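Local coordinates for protein ribose 5-phosphate isomerase B (Anaplasma phagocytophilum, PDB 4EM8) that probably interconverts ribose 5-phosphate and ribulose 5-phosphate, at residues Cys71-Gly76 and Ser114-Pro119; Asn108-Gly113 and Ser124-Phe129; Ala17-Arg22 and Cys41-His46; Phe11-His16 and Gly67-Gly72; Tyr53-Val58 and Asn82-Ile87. One frame throughout, in Å; residues are numbered along the deposited sequence.

Contact 1: residues Cys71-Gly76 and Ser114-Pro119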
# COMPACT_ATOMS: atom_id res chain seq x y z
N CYS A 71 -1.08 -7.13 -9.92
CA CYS A 71 -2.49 -7.31 -10.29
C CYS A 71 -2.83 -6.12 -11.16
O CYS A 71 -1.94 -5.34 -11.50
CB CYS A 71 -3.39 -7.45 -9.07
SG CYS A 71 -3.50 -6.03 -7.93
N GLY A 72 -4.10 -5.95 -11.50
CA GLY A 72 -4.46 -4.84 -12.39
C GLY A 72 -4.03 -3.45 -11.90
O GLY A 72 -3.51 -2.63 -12.68
N THR A 73 -4.26 -3.21 -10.63
CA THR A 73 -3.99 -1.91 -9.97
C THR A 73 -2.81 -1.89 -9.02
O THR A 73 -2.25 -0.82 -8.69
CB THR A 73 -5.20 -1.52 -9.13
OG1 THR A 73 -5.35 -2.46 -8.05
CG2 THR A 73 -6.46 -1.52 -10.01
N GLY A 74 -2.43 -3.07 -8.54
CA GLY A 74 -1.44 -3.18 -7.51
C GLY A 74 -1.97 -3.01 -6.10
O GLY A 74 -1.28 -3.39 -5.13
N ILE A 75 -3.20 -2.51 -5.97
CA ILE A 75 -3.78 -2.16 -4.68
C ILE A 75 -4.05 -3.44 -3.90
O ILE A 75 -3.67 -3.55 -2.72
CB ILE A 75 -5.10 -1.35 -4.82
CG1 ILE A 75 -4.83 -0.03 -5.53
CG2 ILE A 75 -5.72 -1.10 -3.43
CD1 ILE A 75 -6.04 0.57 -6.20
N GLY A 76 -4.66 -4.42 -4.56
CA GLY A 76 -5.00 -5.67 -3.90
C GLY A 76 -3.81 -6.50 -3.47
O GLY A 76 -3.80 -7.07 -2.36
N SER A 114 -0.52 -3.48 -13.37
CA SER A 114 -0.12 -3.74 -14.75
C SER A 114 -0.96 -2.96 -15.75
O SER A 114 -0.48 -2.63 -16.82
CB SER A 114 -0.22 -5.24 -15.07
OG SER A 114 -1.58 -5.70 -14.93
N ARG A 115 -2.21 -2.64 -15.39
CA ARG A 115 -3.07 -1.88 -16.29
C ARG A 115 -2.84 -0.38 -16.29
O ARG A 115 -3.43 0.32 -17.07
CB ARG A 115 -4.55 -2.19 -15.98
CG ARG A 115 -4.90 -3.60 -16.40
CD ARG A 115 -6.31 -3.99 -16.06
NE ARG A 115 -6.62 -5.34 -16.54
CZ ARG A 115 -7.53 -6.16 -16.01
NH1 ARG A 115 -8.26 -5.77 -14.98
NH2 ARG A 115 -7.73 -7.36 -16.53
N TYR A 116 -1.95 0.10 -15.43
CA TYR A 116 -1.73 1.52 -15.21
C TYR A 116 -0.25 1.94 -15.31
O TYR A 116 0.06 3.13 -15.17
CB TYR A 116 -2.31 1.93 -13.83
CG TYR A 116 -3.81 1.76 -13.80
CD1 TYR A 116 -4.65 2.76 -14.27
CD2 TYR A 116 -4.38 0.55 -13.41
CE1 TYR A 116 -6.02 2.58 -14.32
CE2 TYR A 116 -5.76 0.38 -13.43
CZ TYR A 116 -6.57 1.40 -13.88
OH TYR A 116 -7.93 1.22 -13.94
N ILE A 117 0.67 1.00 -15.56
CA ILE A 117 2.10 1.35 -15.70
C ILE A 117 2.66 0.72 -16.98
O ILE A 117 2.34 -0.43 -17.32
CB ILE A 117 2.87 0.91 -14.46
CG1 ILE A 117 4.29 1.48 -14.48
CG2 ILE A 117 2.91 -0.61 -14.36
CD1 ILE A 117 4.97 1.33 -13.14
N ASP A 118 3.45 1.47 -17.73
CA ASP A 118 3.99 0.89 -18.94
C ASP A 118 5.24 0.08 -18.57
O ASP A 118 5.91 0.39 -17.56
CB ASP A 118 4.28 1.95 -20.00
CG ASP A 118 5.73 2.30 -20.05
OD1 ASP A 118 6.12 3.14 -19.23
OD2 ASP A 118 6.46 1.72 -20.88
N PRO A 119 5.56 -0.96 -19.37
CA PRO A 119 6.62 -1.88 -18.99
C PRO A 119 7.97 -1.23 -18.79
O PRO A 119 8.70 -1.61 -17.89
CB PRO A 119 6.66 -2.87 -20.17
CG PRO A 119 5.26 -2.87 -20.67
CD PRO A 119 4.89 -1.41 -20.61
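Two consecutive carbonyls, those of C71 and G72, are taken up by two consecutive backbone amides, those of S114 and R115, just where strand 66-71 runs out into a loop. S114 N reaches C71 O at 3.0 Å, and R115 N reaches G72 O at the same 3.0 Å. S114 OG lies within weak hydrogen-bonding distance of C71 O (3.5 Å), but A17 O is also within reach of its single proton, so the acceptor is open. G72 O has a further neighbour: CD2 of Y116 stands 3.4 Å from it, so the oxygen meets the edge of the tyrosine ring close to its plane. The methyl T73 CG2 approaches Y116 CE2 at 4.0 Å, the two side chains running alongside each other in the same direction. A chi1 of 66° sets T73 OG1 between its own N and carbonyl carbon, from where it accepts from I75 N at 3.0 Å, an ST turn. G74, at the N-cap, has a positive phi of 84°, which favours glycine. C71 is the predicted proton acceptor, and G72 to G76 and R115 are predicted to bind the sugar phosphate. Helix 75-81 follows the first segment and helix 119-131 the second, its start capped by D118. S114 rests on L21 of helix 19-31, while helix 95-105 of the second subunit brings L100 to Y116 and H104, the predicted proton donor, to T73.

Contact 2: residues Asn108-Gly113 and Ser124-Phe129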
# COMPACT_ATOMS: atom_id res chain seq x y z
N ASN A 108 10.50 -4.88 1.15
CA ASN A 108 11.02 -6.12 0.58
C ASN A 108 10.10 -6.75 -0.49
O ASN A 108 10.48 -7.75 -1.12
CB ASN A 108 11.43 -7.11 1.69
CG ASN A 108 10.30 -7.44 2.64
OD1 ASN A 108 9.12 -7.17 2.37
ND2 ASN A 108 10.66 -8.08 3.77
N VAL A 109 8.93 -6.16 -0.71
CA VAL A 109 7.98 -6.55 -1.79
C VAL A 109 7.49 -5.33 -2.57
O VAL A 109 6.91 -4.36 -2.02
CB VAL A 109 6.77 -7.32 -1.22
CG1 VAL A 109 5.67 -7.58 -2.26
CG2 VAL A 109 7.26 -8.63 -0.57
N LEU A 110 7.74 -5.37 -3.88
CA LEU A 110 7.31 -4.33 -4.80
C LEU A 110 6.01 -4.76 -5.50
O LEU A 110 5.96 -5.84 -6.11
CB LEU A 110 8.42 -4.03 -5.81
CG LEU A 110 8.20 -3.05 -7.00
CD1 LEU A 110 7.65 -1.70 -6.55
CD2 LEU A 110 9.50 -2.87 -7.81
N CYS A 111 4.96 -3.94 -5.40
CA CYS A 111 3.71 -4.21 -6.12
C CYS A 111 3.51 -3.28 -7.32
O CYS A 111 3.77 -2.10 -7.20
CB CYS A 111 2.54 -4.05 -5.15
SG CYS A 111 2.66 -5.16 -3.72
N PHE A 112 3.03 -3.80 -8.44
CA PHE A 112 2.69 -3.00 -9.62
C PHE A 112 1.23 -3.21 -10.03
O PHE A 112 0.67 -4.27 -9.78
CB PHE A 112 3.51 -3.45 -10.84
CG PHE A 112 4.93 -3.09 -10.77
CD1 PHE A 112 5.32 -1.78 -10.93
CD2 PHE A 112 5.91 -4.08 -10.62
CE1 PHE A 112 6.64 -1.43 -10.88
CE2 PHE A 112 7.24 -3.74 -10.59
CZ PHE A 112 7.60 -2.41 -10.73
N GLY A 113 0.69 -2.21 -10.71
CA GLY A 113 -0.64 -2.21 -11.33
C GLY A 113 -0.40 -2.27 -12.81
O GLY A 113 -0.16 -1.23 -13.46
N SER A 124 12.29 0.57 -14.77
CA SER A 124 13.03 1.59 -14.00
C SER A 124 12.68 1.53 -12.52
O SER A 124 13.58 1.61 -11.67
CB SER A 124 12.80 3.00 -14.53
OG SER A 124 13.03 3.03 -15.92
N VAL A 125 11.39 1.33 -12.21
CA VAL A 125 10.93 1.29 -10.82
C VAL A 125 11.53 0.11 -10.06
O VAL A 125 12.06 0.28 -8.95
CB VAL A 125 9.40 1.27 -10.68
CG1 VAL A 125 8.99 1.13 -9.21
CG2 VAL A 125 8.84 2.54 -11.25
N LEU A 126 11.47 -1.06 -10.70
CA LEU A 126 12.11 -2.25 -10.23
C LEU A 126 13.62 -2.08 -10.08
O LEU A 126 14.16 -2.51 -9.09
CB LEU A 126 11.81 -3.41 -11.17
CG LEU A 126 12.45 -4.76 -10.79
CD1 LEU A 126 12.03 -5.24 -9.40
CD2 LEU A 126 12.08 -5.79 -11.86
N TYR A 127 14.29 -1.40 -11.02
CA TYR A 127 15.74 -1.23 -10.91
C TYR A 127 16.08 -0.41 -9.65
O TYR A 127 16.93 -0.80 -8.84
CB TYR A 127 16.34 -0.56 -12.16
CG TYR A 127 17.85 -0.41 -12.02
CD1 TYR A 127 18.67 -1.52 -12.10
CD2 TYR A 127 18.44 0.84 -11.76
CE1 TYR A 127 20.04 -1.42 -11.96
CE2 TYR A 127 19.83 0.95 -11.61
CZ TYR A 127 20.62 -0.18 -11.71
OH TYR A 127 21.98 -0.14 -11.59
N THR A 128 15.37 0.70 -9.48
CA THR A 128 15.50 1.59 -8.32
C THR A 128 15.25 0.81 -7.02
O THR A 128 16.10 0.83 -6.11
CB THR A 128 14.53 2.77 -8.44
OG1 THR A 128 14.88 3.52 -9.61
CG2 THR A 128 14.59 3.72 -7.23
N PHE A 129 14.15 0.07 -6.98
CA PHE A 129 13.81 -0.74 -5.83
C PHE A 129 14.94 -1.69 -5.44
O PHE A 129 15.30 -1.77 -4.27
CB PHE A 129 12.54 -1.56 -6.11
CG PHE A 129 11.90 -2.15 -4.87
CD1 PHE A 129 11.02 -1.40 -4.11
CD2 PHE A 129 12.18 -3.45 -4.47
CE1 PHE A 129 10.40 -1.92 -2.99
CE2 PHE A 129 11.55 -3.98 -3.34
CZ PHE A 129 10.67 -3.21 -2.59
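This is the packing inside a beta-alpha unit: strand 109-113 and the helix that follows it, 119-131, meet through L110 and F112 on one side and V125, L126 and F129 on the other. The short segments are nearly antiparallel (168°), with axes 10.1 Å apart, and no hydrogen bond joins them. L110 is the centrepiece. Its CB sits squarely over the face of the F129 ring, 3.8 Å from the centroid, a CH-pi contact. Because CG lies opposite the backbone N (chi1 174°), the leucine fork carries on past the ring toward the helix. There CD2 settles against the backbone at L126 CA, 3.6 Å away, and also touches F129 CB at 3.7 Å and L126 CD1 at 3.8 Å, while CD1 leans toward V125 CG1 at 4.1 Å. L110 and F129 reach out from their backbones in opposing senses and overlap side by side, and the tip of the phenylalanine, CZ, comes to 3.8 Å from V109 C on the strand backbone. F112 uses its far end: V125 CB lies at the edge of the ring, in its plane, 3.9 Å from CE1. One face of the same ring is met near its rim by L110 CD1. Every residue that touches is buried. Helix 19-31 closes in with L21 and L25 on F112 and L29 on L126, helix 95-105 brings A98 to V125 and S101 to F129, and V68 of the adjoining strand 66-71 packs against both F112 and L126.

Contact 3: residues Ala17-Arg22 and Cys41-His46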
# COMPACT_ATOMS: atom_id res chain seq x y z
N ALA A 17 -4.17 -10.50 -14.94
CA ALA A 17 -3.92 -9.15 -15.48
C ALA A 17 -2.43 -8.86 -15.58
O ALA A 17 -1.96 -8.16 -16.48
CB ALA A 17 -4.60 -8.08 -14.60
N GLY A 18 -1.68 -9.44 -14.65
CA GLY A 18 -0.25 -9.17 -14.49
C GLY A 18 0.72 -10.07 -15.21
O GLY A 18 1.93 -9.86 -15.10
N VAL A 19 0.23 -11.07 -15.94
CA VAL A 19 1.11 -12.11 -16.54
C VAL A 19 2.15 -11.53 -17.48
O VAL A 19 3.36 -11.80 -17.34
CB VAL A 19 0.29 -13.21 -17.26
CG1 VAL A 19 1.19 -14.12 -18.07
CG2 VAL A 19 -0.56 -14.01 -16.25
N GLU A 20 1.72 -10.71 -18.44
CA GLU A 20 2.63 -10.12 -19.42
C GLU A 20 3.74 -9.28 -18.74
O GLU A 20 4.91 -9.45 -19.03
CB GLU A 20 1.84 -9.31 -20.45
CG GLU A 20 2.67 -8.50 -21.43
CD GLU A 20 1.86 -7.92 -22.59
OE1 GLU A 20 0.64 -8.21 -22.69
OE2 GLU A 20 2.46 -7.18 -23.42
N LEU A 21 3.37 -8.41 -17.80
CA LEU A 21 4.37 -7.63 -17.11
C LEU A 21 5.29 -8.52 -16.27
O LEU A 21 6.51 -8.29 -16.20
CB LEU A 21 3.70 -6.58 -16.23
CG LEU A 21 4.62 -5.60 -15.50
CD1 LEU A 21 5.50 -4.83 -16.50
CD2 LEU A 21 3.79 -4.68 -14.60
N ARG A 22 4.71 -9.51 -15.59
CA ARG A 22 5.49 -10.43 -14.78
C ARG A 22 6.59 -11.13 -15.60
O ARG A 22 7.72 -11.32 -15.12
CB ARG A 22 4.56 -11.46 -14.12
CG ARG A 22 5.29 -12.32 -13.11
CD ARG A 22 4.47 -13.50 -12.61
NE ARG A 22 4.54 -14.66 -13.47
CZ ARG A 22 3.51 -15.35 -13.95
NH1 ARG A 22 3.75 -16.44 -14.68
NH2 ARG A 22 2.25 -15.01 -13.70
N CYS A 41 0.51 -16.60 -11.65
CA CYS A 41 -0.31 -17.72 -12.17
C CYS A 41 0.16 -18.22 -13.52
O CYS A 41 0.92 -17.56 -14.23
CB CYS A 41 -1.76 -17.29 -12.30
SG CYS A 41 -2.00 -15.95 -13.49
N ASP A 42 -0.33 -19.38 -13.89
CA ASP A 42 -0.02 -19.98 -15.18
C ASP A 42 -0.53 -19.02 -16.25
O ASP A 42 -1.68 -18.57 -16.16
CB ASP A 42 -0.74 -21.33 -15.25
CG ASP A 42 -0.44 -22.13 -16.51
OD1 ASP A 42 -0.28 -21.57 -17.61
OD2 ASP A 42 -0.41 -23.36 -16.38
N PRO A 43 0.29 -18.69 -17.25
CA PRO A 43 -0.18 -17.79 -18.32
C PRO A 43 -1.44 -18.26 -19.06
O PRO A 43 -2.18 -17.44 -19.57
CB PRO A 43 1.00 -17.72 -19.29
CG PRO A 43 2.20 -18.06 -18.46
CD PRO A 43 1.72 -19.02 -17.39
N LYS A 44 -1.68 -19.57 -19.11
CA LYS A 44 -2.92 -20.13 -19.69
C LYS A 44 -4.19 -19.70 -18.94
O LYS A 44 -5.29 -19.85 -19.45
CB LYS A 44 -2.83 -21.67 -19.75
N GLU A 45 -4.04 -19.20 -17.71
CA GLU A 45 -5.19 -18.82 -16.89
C GLU A 45 -5.66 -17.41 -17.26
O GLU A 45 -4.90 -16.43 -17.14
CB GLU A 45 -4.83 -18.85 -15.38
CG GLU A 45 -4.62 -20.23 -14.77
CD GLU A 45 -5.91 -21.03 -14.64
OE1 GLU A 45 -6.86 -20.54 -13.99
OE2 GLU A 45 -5.98 -22.15 -15.19
N HIS A 46 -6.93 -17.31 -17.66
CA HIS A 46 -7.51 -16.02 -18.07
C HIS A 46 -8.27 -15.30 -16.97
O HIS A 46 -8.52 -14.11 -17.10
CB HIS A 46 -8.35 -16.20 -19.33
CG HIS A 46 -7.52 -16.34 -20.60
ND1 HIS A 46 -6.30 -16.95 -20.62
CD2 HIS A 46 -7.77 -15.92 -21.91
CE1 HIS A 46 -5.80 -16.92 -21.88
NE2 HIS A 46 -6.71 -16.29 -22.67
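R22 grips the carbonyl of C41 from the helix: NH2 bonds to C41 O at 2.9 Å, arriving on a lone pair in the carbonyl plane, and NH1 makes a weak second bond to the same oxygen at 3.1 Å. Both have other partners: NH1 forms a salt bridge with D38 OD2 and NH2 bonds to S14 OG. Together with D38 and S14, this fork probably limits the turning of the guanidinium. A bend at chi3 (85°) turns the head from a side chain that is extended up to CD. C41 N also lies close to NH2, but both are donors and no bond forms; that amide pairs instead with the backbone of S14. The peptide before C41 is cis. Next to the polar grip, V19 supplies an apolar patch, its CG2 touching C41 SG at 3.7 Å and its CG1 lying 3.8 Å from P43 CB. The loop braces itself: K44 N is bound by D42 OD1 at 2.9 Å, an Asx turn, and E45 N by D42 O at 2.9 Å, closing a type I turn. At the helix start, R22 N donates to G18 O at 2.8 Å. The contact ties the first turn of helix 19-31 to the loop that follows strand 35-38, beside strand 9-14, with V19 against S14, R22 against L12, and I70 of strand 66-71 packed on R22.

Contact 4: residues Phe11-His16 and Gly67-Gly72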
# COMPACT_ATOMS: atom_id res chain seq x y z
N PHE A 11 11.30 -13.44 -6.09
CA PHE A 11 10.13 -14.24 -6.36
C PHE A 11 9.00 -13.35 -6.91
O PHE A 11 8.64 -12.29 -6.32
CB PHE A 11 9.68 -14.99 -5.08
CG PHE A 11 10.70 -15.98 -4.56
CD1 PHE A 11 11.84 -15.55 -3.87
CD2 PHE A 11 10.51 -17.37 -4.74
CE1 PHE A 11 12.78 -16.47 -3.41
CE2 PHE A 11 11.45 -18.30 -4.26
CZ PHE A 11 12.58 -17.85 -3.59
N LEU A 12 8.42 -13.78 -8.02
CA LEU A 12 7.42 -12.96 -8.70
C LEU A 12 6.12 -13.70 -8.87
O LEU A 12 6.12 -14.89 -9.18
CB LEU A 12 7.92 -12.56 -10.08
CG LEU A 12 9.20 -11.69 -10.13
CD1 LEU A 12 10.43 -12.53 -10.48
CD2 LEU A 12 9.04 -10.55 -11.15
N SER A 13 5.01 -13.00 -8.67
CA SER A 13 3.72 -13.57 -9.01
C SER A 13 2.73 -12.54 -9.49
O SER A 13 2.88 -11.34 -9.25
CB SER A 13 3.13 -14.39 -7.84
OG SER A 13 2.50 -13.56 -6.90
N SER A 14 1.70 -13.05 -10.16
CA SER A 14 0.60 -12.25 -10.60
C SER A 14 -0.71 -13.01 -10.73
O SER A 14 -0.78 -14.27 -10.65
CB SER A 14 0.93 -11.62 -11.97
OG SER A 14 0.79 -12.59 -13.00
N ASP A 15 -1.76 -12.22 -10.90
CA ASP A 15 -3.02 -12.73 -11.39
C ASP A 15 -2.99 -12.61 -12.91
O ASP A 15 -1.94 -12.32 -13.52
CB ASP A 15 -4.23 -12.04 -10.70
CG ASP A 15 -4.45 -10.62 -11.13
OD1 ASP A 15 -3.70 -10.10 -11.96
OD2 ASP A 15 -5.41 -10.00 -10.61
N HIS A 16 -4.12 -12.87 -13.54
CA HIS A 16 -4.17 -12.93 -14.99
C HIS A 16 -3.81 -11.60 -15.60
O HIS A 16 -3.22 -11.57 -16.67
CB HIS A 16 -5.57 -13.33 -15.44
CG HIS A 16 -6.64 -12.52 -14.79
ND1 HIS A 16 -7.00 -12.71 -13.50
CD2 HIS A 16 -7.41 -11.48 -15.27
CE1 HIS A 16 -7.98 -11.84 -13.19
NE2 HIS A 16 -8.23 -11.08 -14.26
N GLY A 67 10.38 -9.81 -3.26
CA GLY A 67 9.23 -10.27 -4.00
C GLY A 67 8.69 -9.19 -4.88
O GLY A 67 8.89 -8.01 -4.61
N VAL A 68 8.02 -9.59 -5.95
CA VAL A 68 7.29 -8.69 -6.82
C VAL A 68 5.90 -9.29 -7.03
O VAL A 68 5.76 -10.46 -7.43
CB VAL A 68 7.98 -8.46 -8.18
CG1 VAL A 68 7.14 -7.55 -9.06
CG2 VAL A 68 9.38 -7.85 -8.03
N LEU A 69 4.87 -8.51 -6.72
CA LEU A 69 3.47 -8.90 -6.92
C LEU A 69 2.71 -7.99 -7.89
O LEU A 69 2.81 -6.76 -7.81
CB LEU A 69 2.76 -8.90 -5.57
CG LEU A 69 3.29 -9.90 -4.52
CD1 LEU A 69 2.65 -9.60 -3.15
CD2 LEU A 69 3.02 -11.35 -4.89
N ILE A 70 1.90 -8.57 -8.79
CA ILE A 70 1.27 -7.77 -9.84
C ILE A 70 -0.21 -8.11 -10.04
O ILE A 70 -0.55 -9.26 -10.25
CB ILE A 70 1.99 -7.87 -11.20
CG1 ILE A 70 3.54 -7.71 -11.06
CG2 ILE A 70 1.43 -6.83 -12.18
CD1 ILE A 70 4.31 -8.16 -12.27
N CYS A 71 -1.08 -7.13 -9.92
CA CYS A 71 -2.49 -7.31 -10.29
C CYS A 71 -2.83 -6.12 -11.16
O CYS A 71 -1.94 -5.34 -11.50
CB CYS A 71 -3.39 -7.45 -9.07
SG CYS A 71 -3.50 -6.03 -7.93
N GLY A 72 -4.10 -5.95 -11.50
CA GLY A 72 -4.46 -4.84 -12.39
C GLY A 72 -4.03 -3.45 -11.90
O GLY A 72 -3.51 -2.63 -12.68
O HOH W 1 -6.30 -7.61 -11.09
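The carboxylate of D15 is the flat group that meets the other strand: C71 CA and CB stand off one face of it, while a water sits close to its plane at OD2. OD1 is 3.5 Å from C71 CA and OD2 is 3.6 Å from C71 CB. OD2 accepts from the water at 2.6 Å, and that water accepts from G72 N at 2.8 Å, so the acid and the amide are bridged; OD1 takes weak bonds from A17 N and G18 N. The other flat group, the F11 ring, turns from its strand partner and stacks on F37. Behind D15 the segments are parallel strands, whose short axes approach to 4.7 Å and differ in direction by 9°. V68 N bonds to F11 O (2.8 Å), S13 N to V68 O, I70 N to S13 O and D15 N to I70 O (3.3 Å). L12 and V68 lie side by side, CD2 against CB at 3.8 Å, on the face shared with S14 and I70. S13 and L69 occupy the other face, where S13 OG bonds to Y53 O, just ahead of helix 55-58, while S14 OG donates to D15 O. This is the pairing of the central strand 66-71 with one of its two neighbours in a five-stranded parallel sheet, whose C-terminal strand ends carry the site: D15, H16 and G72 are predicted to bind the sugar phosphate, as is R142, whose copy in the second subunit packs on H16.

Contact 5: residues Tyr53-Val58 and Asn82-Ile87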
# COMPACT_ATOMS: atom_id res chain seq x y z
N TYR A 53 -2.27 -15.89 -5.01
CA TYR A 53 -0.91 -15.93 -5.57
C TYR A 53 0.16 -15.16 -4.75
O TYR A 53 1.31 -15.01 -5.15
CB TYR A 53 -0.98 -15.51 -7.05
CG TYR A 53 -1.65 -16.60 -7.84
CD1 TYR A 53 -3.04 -16.66 -7.93
CD2 TYR A 53 -0.90 -17.60 -8.43
CE1 TYR A 53 -3.66 -17.68 -8.62
CE2 TYR A 53 -1.51 -18.63 -9.12
CZ TYR A 53 -2.89 -18.64 -9.22
OH TYR A 53 -3.52 -19.64 -9.88
N VAL A 54 -0.22 -14.77 -3.54
CA VAL A 54 0.67 -14.04 -2.63
C VAL A 54 1.51 -14.98 -1.73
O VAL A 54 2.70 -14.76 -1.49
CB VAL A 54 -0.19 -13.07 -1.78
CG1 VAL A 54 0.61 -12.45 -0.65
CG2 VAL A 54 -0.81 -11.99 -2.69
N HIS A 55 0.89 -16.04 -1.26
CA HIS A 55 1.51 -16.91 -0.26
C HIS A 55 2.85 -17.46 -0.66
O HIS A 55 3.80 -17.42 0.12
CB HIS A 55 0.55 -18.04 0.10
CG HIS A 55 -0.76 -17.55 0.64
ND1 HIS A 55 -1.84 -17.38 -0.15
CD2 HIS A 55 -1.14 -17.15 1.92
CE1 HIS A 55 -2.87 -16.92 0.60
NE2 HIS A 55 -2.44 -16.78 1.86
N ASP A 56 2.96 -17.96 -1.87
CA ASP A 56 4.20 -18.55 -2.32
C ASP A 56 5.36 -17.57 -2.42
O ASP A 56 6.52 -17.98 -2.32
CB ASP A 56 4.00 -19.20 -3.68
CG ASP A 56 3.38 -20.56 -3.59
OD1 ASP A 56 3.18 -21.10 -2.47
OD2 ASP A 56 3.08 -21.10 -4.67
N VAL A 57 5.05 -16.30 -2.65
CA VAL A 57 6.06 -15.26 -2.72
C VAL A 57 6.47 -14.85 -1.31
O VAL A 57 7.65 -14.92 -0.95
CB VAL A 57 5.52 -14.08 -3.56
CG1 VAL A 57 6.43 -12.85 -3.51
CG2 VAL A 57 5.37 -14.52 -5.01
N VAL A 58 5.50 -14.45 -0.49
CA VAL A 58 5.82 -13.93 0.84
C VAL A 58 6.49 -14.98 1.75
O VAL A 58 7.31 -14.63 2.59
CB VAL A 58 4.58 -13.35 1.55
CG1 VAL A 58 3.96 -12.27 0.67
CG2 VAL A 58 3.58 -14.43 1.96
N ASN A 82 0.86 -7.30 2.85
CA ASN A 82 1.13 -6.69 4.15
C ASN A 82 0.37 -7.29 5.32
O ASN A 82 0.50 -6.85 6.46
CB ASN A 82 0.96 -5.18 4.08
CG ASN A 82 2.13 -4.55 3.39
OD1 ASN A 82 3.26 -4.98 3.63
ND2 ASN A 82 1.89 -3.56 2.50
N ARG A 83 -0.42 -8.31 5.01
CA ARG A 83 -1.00 -9.21 6.03
C ARG A 83 0.06 -9.95 6.84
O ARG A 83 -0.23 -10.36 7.96
CB ARG A 83 -1.96 -10.23 5.37
CG ARG A 83 -3.21 -9.63 4.74
CD ARG A 83 -4.29 -9.40 5.75
NE ARG A 83 -5.56 -8.96 5.15
CZ ARG A 83 -5.92 -7.68 4.94
NH1 ARG A 83 -5.12 -6.67 5.25
NH2 ARG A 83 -7.14 -7.41 4.44
N HIS A 84 1.27 -10.10 6.30
CA HIS A 84 2.35 -10.87 6.94
C HIS A 84 3.40 -9.96 7.57
O HIS A 84 3.90 -9.00 6.94
CB HIS A 84 2.97 -11.81 5.90
CG HIS A 84 1.95 -12.59 5.13
ND1 HIS A 84 1.62 -13.85 5.44
CD2 HIS A 84 1.12 -12.21 4.06
CE1 HIS A 84 0.64 -14.28 4.61
NE2 HIS A 84 0.35 -13.28 3.75
N LYS A 85 3.74 -10.27 8.81
CA LYS A 85 4.66 -9.44 9.61
C LYS A 85 6.11 -9.35 9.10
O LYS A 85 6.83 -8.43 9.49
CB LYS A 85 4.65 -9.89 11.08
CG LYS A 85 3.26 -9.79 11.73
CD LYS A 85 3.24 -10.03 13.23
CE LYS A 85 1.87 -9.64 13.81
NZ LYS A 85 1.84 -9.46 15.28
N ASN A 86 6.53 -10.27 8.24
CA ASN A 86 7.90 -10.23 7.71
C ASN A 86 7.94 -9.39 6.42
O ASN A 86 9.00 -9.17 5.89
CB ASN A 86 8.45 -11.63 7.39
CG ASN A 86 7.57 -12.41 6.41
OD1 ASN A 86 6.35 -12.34 6.48
ND2 ASN A 86 8.20 -13.16 5.50
N ILE A 87 6.77 -8.97 5.93
CA ILE A 87 6.63 -8.34 4.64
C ILE A 87 6.36 -6.86 4.79
O ILE A 87 5.51 -6.41 5.61
CB ILE A 87 5.46 -8.94 3.84
CG1 ILE A 87 5.65 -10.45 3.58
CG2 ILE A 87 5.30 -8.20 2.51
CD1 ILE A 87 6.92 -10.87 2.84
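The methyl CG2 of V58 presses onto the centre of the H84 imidazole, 3.8 Å from the centroid and only 4° from the ring normal, a CH-pi contact. Valine's torsion (chi1 -56°) sets CG2 between its own N and carbonyl carbon, where it faces the ring, and puts CG1 beside the backbone N. H84 and V58 run at about a right angle, and the ring presents its face to the methyl. I87 also crosses V58 at about a right angle: both its torsions are near -60°, folding CD1 back so that it meets V58 CB at 3.6 Å, while I87 CG1 touches V58 CG1 at 3.8 Å. Beside the stack, on the exposed side, H55 CD2 approaches H84 CE1 at 4.3 Å without a bond. N86 ND2 reaches V58 O at 3.4 Å, a weak hydrogen bond on a carbonyl at the end of helix 55-58. The loop keeps its shape through a type I turn from H84 to I87, in which I87 N bonds to H84 O at 3.0 Å. Within the same chain, N108 ND2, just before strand 109-113, bonds to N86 O. Behind the loop is the dimer interface, where R83 of the second subunit bonds to I87 O and N82 O. The loop lies between helix 75-81 and strand 89-91; V54 packs on M77 and A80 of that helix and I87 on A81.

Contacts 2 and 4 are the buried core and share the sheet: contact 4 pairs strands 9-14 and 66-71 through backbone bonds, while contact 2 packs neighbouring strand 109-113 on a helix with aliphatic side chains and two phenylalanine rings. Contacts 1, 3 and 5 are partly exposed and lean on loops. Contact 1 shares C71 and G72 with contact 4, and the two gather predicted active-site and binding residues at the strand ends. Contact 3 sets an arginine on a carbonyl beside an apolar patch and touches both, through A17 and S14. Contact 5 sits about 18 Å, centre to centre, from contact 1, yet both reach the second subunit; its mixture is a methyl on an imidazole and a weak amide bond.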